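Lmo0135 protein (Listeria monocytogenes EGD-e, PDB 5ISU) is the substrate-binding protein CtaP of an ABC transporter, a family 5 extracellular solute-binding protein that probably serves peptide uptake. Local coordinates at residues 342-347 with 393-398; 386-391 with 421-426. All coordinates share one frame; numbering follows the deposited sequence.

Contact 1 of 2, residues 342-347 with 393-398; sequences LTVYYL and YSIALN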
loop_
_atom_site.group_PDB
_atom_site.type_symbol
_atom_site.label_atom_id
_atom_site.label_comp_id
_atom_site.label_asym_id
_atom_site.label_seq_id
_atom_site.Cartn_x
_atom_site.Cartn_y
_atom_site.Cartn_z
ATOM N N LEU A 342 -21.172 11.075 20.588
ATOM C CA LEU A 342 -20.596 10.473 19.384
ATOM C C LEU A 342 -19.634 9.366 19.743
ATOM O O LEU A 342 -19.048 9.374 20.824
ATOM C CB LEU A 342 -19.874 11.520 18.537
ATOM C CG LEU A 342 -20.731 12.643 17.954
ATOM C CD1 LEU A 342 -19.852 13.588 17.143
ATOM C CD2 LEU A 342 -21.865 12.084 17.094
ATOM N N THR A 343 -19.470 8.424 18.820
ATOM C CA THR A 343 -18.601 7.278 19.019
ATOM C C THR A 343 -17.420 7.257 18.045
ATOM O O THR A 343 -17.573 7.552 16.850
ATOM C CB THR A 343 -19.391 5.957 18.865
ATOM O OG1 THR A 343 -20.066 5.929 17.595
ATOM C CG2 THR A 343 -20.428 5.813 19.977
ATOM N N VAL A 344 -16.236 6.939 18.570
ATOM C CA VAL A 344 -15.043 6.775 17.737
ATOM C C VAL A 344 -14.642 5.308 17.832
ATOM O O VAL A 344 -14.363 4.796 18.915
ATOM C CB VAL A 344 -13.883 7.713 18.111
ATOM C CG1 VAL A 344 -13.532 7.636 19.599
ATOM C CG2 VAL A 344 -12.662 7.419 17.239
ATOM N N TYR A 345 -14.683 4.617 16.699
ATOM C CA TYR A 345 -14.336 3.196 16.641
ATOM C C TYR A 345 -12.942 3.054 16.063
ATOM O O TYR A 345 -12.629 3.646 15.050
ATOM C CB TYR A 345 -15.360 2.406 15.799
ATOM C CG TYR A 345 -16.613 1.950 16.541
ATOM C CD1 TYR A 345 -17.611 2.856 16.913
ATOM C CD2 TYR A 345 -16.819 0.596 16.822
ATOM C CE1 TYR A 345 -18.760 2.428 17.581
ATOM C CE2 TYR A 345 -17.961 0.160 17.491
ATOM C CZ TYR A 345 -18.927 1.074 17.868
ATOM O OH TYR A 345 -20.064 0.623 18.515
ATOM N N TYR A 346 -12.121 2.240 16.713
ATOM C CA TYR A 346 -10.750 2.025 16.284
ATOM C C TYR A 346 -10.265 0.645 16.746
ATOM O O TYR A 346 -11.002 -0.088 17.419
ATOM C CB TYR A 346 -9.866 3.163 16.826
ATOM C CG TYR A 346 -9.853 3.286 18.331
ATOM C CD1 TYR A 346 -10.867 3.968 19.007
ATOM C CD2 TYR A 346 -8.812 2.749 19.079
ATOM C CE1 TYR A 346 -10.860 4.078 20.388
ATOM C CE2 TYR A 346 -8.790 2.850 20.460
ATOM C CZ TYR A 346 -9.812 3.515 21.113
ATOM O OH TYR A 346 -9.783 3.609 22.477
ATOM N N LEU A 347 -9.046 0.286 16.354
ATOM C CA LEU A 347 -8.447 -1.003 16.722
ATOM C C LEU A 347 -8.043 -1.033 18.208
ATOM O O LEU A 347 -7.403 -0.105 18.696
ATOM C CB LEU A 347 -7.223 -1.266 15.837
ATOM C CG LEU A 347 -7.498 -1.424 14.338
ATOM C CD1 LEU A 347 -6.230 -1.269 13.508
ATOM C CD2 LEU A 347 -8.171 -2.759 14.045
ATOM N N TYR A 393 -20.904 3.560 14.238
ATOM C CA TYR A 393 -19.751 4.437 14.426
ATOM C C TYR A 393 -19.998 5.836 13.885
ATOM O O TYR A 393 -20.541 6.007 12.804
ATOM C CB TYR A 393 -18.482 3.831 13.778
ATOM C CG TYR A 393 -18.480 3.705 12.242
ATOM C CD1 TYR A 393 -19.057 2.599 11.609
ATOM C CD2 TYR A 393 -17.851 4.658 11.439
ATOM C CE1 TYR A 393 -19.045 2.463 10.228
ATOM C CE2 TYR A 393 -17.822 4.524 10.055
ATOM C CZ TYR A 393 -18.433 3.423 9.456
ATOM O OH TYR A 393 -18.428 3.268 8.086
ATOM N N SER A 394 -19.611 6.839 14.661
ATOM C CA SER A 394 -19.709 8.217 14.211
ATOM C C SER A 394 -18.413 8.485 13.457
ATOM O O SER A 394 -18.400 9.092 12.388
ATOM C CB SER A 394 -19.833 9.176 15.395
ATOM O OG SER A 394 -20.788 8.708 16.330
ATOM N N ILE A 395 -17.320 8.002 14.033
ATOM C CA ILE A 395 -15.989 8.187 13.468
ATOM C C ILE A 395 -15.228 6.874 13.535
ATOM O O ILE A 395 -15.374 6.110 14.502
ATOM C CB ILE A 395 -15.200 9.248 14.274
ATOM C CG1 ILE A 395 -15.951 10.585 14.271
ATOM C CG2 ILE A 395 -13.783 9.416 13.717
ATOM C CD1 ILE A 395 -15.338 11.635 15.171
ATOM N N ALA A 396 -14.437 6.612 12.496
ATOM C CA ALA A 396 -13.585 5.439 12.429
ATOM C C ALA A 396 -12.171 5.858 11.986
ATOM O O ALA A 396 -12.002 6.623 11.035
ATOM C CB ALA A 396 -14.161 4.419 11.478
ATOM N N LEU A 397 -11.169 5.383 12.706
ATOM C CA LEU A 397 -9.784 5.665 12.366
ATOM C C LEU A 397 -9.338 4.612 11.384
ATOM O O LEU A 397 -9.583 3.425 11.590
ATOM C CB LEU A 397 -8.900 5.640 13.605
ATOM C CG LEU A 397 -9.346 6.632 14.667
ATOM C CD1 LEU A 397 -8.471 6.518 15.900
ATOM C CD2 LEU A 397 -9.335 8.055 14.111
ATOM N N ASN A 398 -8.680 5.036 10.312
ATOM C CA ASN A 398 -8.239 4.083 9.310
ATOM C C ASN A 398 -6.976 4.573 8.619
ATOM O O ASN A 398 -6.423 5.639 8.950
ATOM C CB ASN A 398 -9.368 3.895 8.293
ATOM C CG ASN A 398 -9.492 2.463 7.801
ATOM O OD1 ASN A 398 -8.526 1.678 7.788
ATOM N ND2 ASN A 398 -10.702 2.105 7.414
#
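V344 pairs with I395 and Y345 with A396 as parallel neighbours, the two strands running 4.6 Å apart at closest approach with their directions 23° apart. They belong to the mixed sheet of a periplasmic-binding-protein fold, and strand 370-376 flanks 342-347 on its other edge. Y345 is gripped from both ends: its N bonds I395 O at 2.7 Å, while its O accepts L397 N. T343 O takes I395 N at 2.9 Å. One face of the sheet carries V344 and I395, whose CG2 methyls meet at 4.2 Å; branched aliphatics suit a strand, and helix 351-365 packs on I395 and L397. L397 reaches Y346 through CD1, which lies 3.7 Å from Y346 CB. The other face carries Y345 and the small A396. Here the Y345 ring crosses Y393, its CD1 3.4 Å from Y393 CB. Where pairing starts, hydroxyls supplement the backbone, including a weak S394 N to T343 O bond. T343 OG1, placed between its own N and carbonyl carbon (chi1 55°), accepts S394 N and also bonds D392 O. S394 OG, which is hydrogen-bonded to Q267 OE1 as well, receives T343 N almost straight, 2.8 Å long with 177° at the hydrogen.

Contact 2 of 2, residues 386-391 with 421-426; sequences LDRKNA and YSNYHN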
loop_
_atom_site.group_PDB
_atom_site.type_symbol
_atom_site.label_atom_id
_atom_site.label_comp_id
_atom_site.label_asym_id
_atom_site.label_seq_id
_atom_site.Cartn_x
_atom_site.Cartn_y
_atom_site.Cartn_z
ATOM N N LEU A 386 -16.860 -2.528 7.206
ATOM C CA LEU A 386 -16.941 -3.042 5.839
ATOM C C LEU A 386 -18.418 -3.122 5.410
ATOM O O LEU A 386 -18.719 -3.376 4.243
ATOM C CB LEU A 386 -16.246 -4.403 5.735
ATOM C CG LEU A 386 -15.572 -4.715 4.402
ATOM C CD1 LEU A 386 -14.392 -3.759 4.175
ATOM C CD2 LEU A 386 -15.094 -6.161 4.378
ATOM N N ASP A 387 -19.325 -2.869 6.359
ATOM C CA ASP A 387 -20.774 -2.890 6.116
ATOM C C ASP A 387 -21.283 -1.469 5.808
ATOM O O ASP A 387 -21.464 -0.655 6.715
ATOM C CB ASP A 387 -21.487 -3.475 7.351
ATOM C CG ASP A 387 -22.991 -3.622 7.167
ATOM O OD1 ASP A 387 -23.494 -3.507 6.020
ATOM O OD2 ASP A 387 -23.672 -3.872 8.189
ATOM N N ARG A 388 -21.539 -1.197 4.529
ATOM C CA ARG A 388 -22.000 0.128 4.069
ATOM C C ARG A 388 -23.338 0.636 4.638
ATOM O O ARG A 388 -23.666 1.809 4.463
ATOM C CB ARG A 388 -22.020 0.198 2.520
ATOM C CG ARG A 388 -20.655 0.094 1.840
ATOM C CD ARG A 388 -19.795 1.354 1.982
ATOM N NE ARG A 388 -19.616 1.758 3.377
ATOM C CZ ARG A 388 -18.738 1.224 4.227
ATOM N NH1 ARG A 388 -18.695 1.661 5.480
ATOM N NH2 ARG A 388 -17.913 0.251 3.852
ATOM N N LYS A 389 -24.093 -0.216 5.322
ATOM C CA LYS A 389 -25.364 0.212 5.918
ATOM C C LYS A 389 -25.224 0.531 7.406
ATOM O O LYS A 389 -26.174 1.017 8.025
ATOM C CB LYS A 389 -26.405 -0.886 5.748
ATOM C CG LYS A 389 -26.680 -1.253 4.293
ATOM C CD LYS A 389 -27.340 -2.614 4.174
ATOM C CE LYS A 389 -26.379 -3.735 4.560
ATOM N NZ LYS A 389 -26.995 -5.073 4.369
ATOM N N ASN A 390 -24.040 0.276 7.967
ATOM C CA ASN A 390 -23.796 0.462 9.405
ATOM C C ASN A 390 -23.706 1.928 9.828
ATOM O O ASN A 390 -23.027 2.733 9.187
ATOM C CB ASN A 390 -22.528 -0.298 9.815
ATOM C CG ASN A 390 -22.329 -0.352 11.327
ATOM O OD1 ASN A 390 -22.139 0.680 11.985
ATOM N ND2 ASN A 390 -22.319 -1.565 11.880
ATOM N N ALA A 391 -24.402 2.246 10.923
ATOM C CA ALA A 391 -24.434 3.593 11.511
ATOM C C ALA A 391 -24.101 3.565 13.014
ATOM O O ALA A 391 -24.512 4.459 13.763
ATOM C CB ALA A 391 -25.797 4.231 11.287
ATOM N N TYR A 421 -15.962 4.457 3.575
ATOM C CA TYR A 421 -16.240 4.438 5.035
ATOM C C TYR A 421 -17.099 5.596 5.550
ATOM O O TYR A 421 -17.863 5.439 6.515
ATOM C CB TYR A 421 -14.923 4.338 5.839
ATOM C CG TYR A 421 -14.115 3.078 5.503
ATOM C CD1 TYR A 421 -14.655 1.809 5.721
ATOM C CD2 TYR A 421 -12.818 3.153 4.987
ATOM C CE1 TYR A 421 -13.946 0.656 5.423
ATOM C CE2 TYR A 421 -12.099 2.000 4.689
ATOM C CZ TYR A 421 -12.671 0.754 4.913
ATOM O OH TYR A 421 -11.988 -0.400 4.631
ATOM N N SER A 422 -16.989 6.739 4.883
ATOM C CA SER A 422 -17.742 7.922 5.247
ATOM C C SER A 422 -19.198 7.872 4.727
ATOM O O SER A 422 -20.033 8.641 5.187
ATOM C CB SER A 422 -17.030 9.165 4.710
ATOM O OG SER A 422 -15.685 9.253 5.179
ATOM N N ASN A 423 -19.486 6.968 3.784
ATOM C CA ASN A 423 -20.825 6.820 3.172
ATOM C C ASN A 423 -21.291 8.134 2.504
ATOM O O ASN A 423 -22.485 8.469 2.506
ATOM C CB ASN A 423 -21.855 6.307 4.193
ATOM C CG ASN A 423 -21.486 4.953 4.764
ATOM O OD1 ASN A 423 -21.410 3.972 4.042
ATOM N ND2 ASN A 423 -21.287 4.890 6.083
ATOM N N TYR A 424 -20.322 8.833 1.910
ATOM C CA TYR A 424 -20.521 10.109 1.213
ATOM C C TYR A 424 -21.052 9.882 -0.204
ATOM O O TYR A 424 -20.408 9.227 -1.020
ATOM C CB TYR A 424 -19.176 10.837 1.185
ATOM C CG TYR A 424 -19.082 12.126 0.399
ATOM C CD1 TYR A 424 -19.698 13.293 0.847
ATOM C CD2 TYR A 424 -18.287 12.205 -0.740
ATOM C CE1 TYR A 424 -19.563 14.482 0.151
ATOM C CE2 TYR A 424 -18.154 13.389 -1.439
ATOM C CZ TYR A 424 -18.786 14.522 -0.990
ATOM O OH TYR A 424 -18.650 15.698 -1.689
ATOM N N HIS A 425 -22.229 10.433 -0.489
ATOM C CA HIS A 425 -22.873 10.257 -1.793
ATOM C C HIS A 425 -22.971 11.574 -2.554
ATOM O O HIS A 425 -23.769 12.453 -2.207
ATOM C CB HIS A 425 -24.253 9.620 -1.615
ATOM C CG HIS A 425 -24.241 8.413 -0.732
ATOM N ND1 HIS A 425 -23.483 7.294 -1.013
ATOM C CD2 HIS A 425 -24.890 8.147 0.425
ATOM C CE1 HIS A 425 -23.658 6.394 -0.061
ATOM N NE2 HIS A 425 -24.513 6.885 0.819
ATOM N N ASN A 426 -22.158 11.691 -3.602
ATOM C CA ASN A 426 -22.110 12.885 -4.434
ATOM C C ASN A 426 -21.930 12.508 -5.917
ATOM O O ASN A 426 -20.799 12.274 -6.371
ATOM C CB ASN A 426 -20.953 13.767 -3.944
ATOM C CG ASN A 426 -20.781 15.034 -4.765
ATOM O OD1 ASN A 426 -21.370 15.197 -5.851
ATOM N ND2 ASN A 426 -19.955 15.940 -4.259
#
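Y421 meets R388 first: its backbone lies over one face of the guanidinium, with Y421 CA 3.7 Å from R388 NH1, and its ring stands at 90° to the guanidinium plane. The phenol end extends toward L386, whose CD1 is 4.2 Å from Y421 OH, a loose contact at the exposed margin. S422 turns away from the 386-391 loop. N423 then supplies the one hydrogen bond between the loops, R388 NE to N423 OD1, 2.9 Å long and 169° at the hydrogen. The acceptor lies in the guanidinium plane, but the donor is tilted 29° from the carbonyl plane of the amide. Asparagine suits this place because it tolerates a left-handed helical backbone well, and because its amide works both ways: OD1 accepts from R388 while ND2 donates to N264. Arginine suits the other side because its long chain, bent at chi2 and chi3, lets NE donate to N423 while NH2 bonds the carbonyls of P418 and T385. Across from N423, D387 to N390 forms a type I beta turn, closed by N390 N to D387 O. Y424 and N426 turn to another part of the fold: N426 ND2 bonds Y424 OH at 2.9 Å, and that hydroxyl also binds D459. In this solute-binding-protein fold, a type I turn after helix 378-385 is thus tied by one side-chain bond to the loop ending at N426, the N-cap of helix 427-438.

Following the chain from the N terminus, of the parts involved strand 341-347 comes first, and helix 351-365, strand 370-376 and helix 378-385 follow it. The turn at 386-391 leads straight into 393-398, where contact 1 closes its loop by setting strand 395-400 beside strand 341-347. The chain then wanders without helix to 421-426, and contact 2 closes there on the turn it left 30 residues earlier. The two closures cross rather than nest, because 386-391 lies inside the loop of contact 1 and 421-426 lies beyond it. Their centres are about 13 Å apart, and they touch where Y393 OH meets Y421 O at 2.7 Å, probably a hydrogen bond. Together they tie the mixed sheet to the loops leading into helix 427-438.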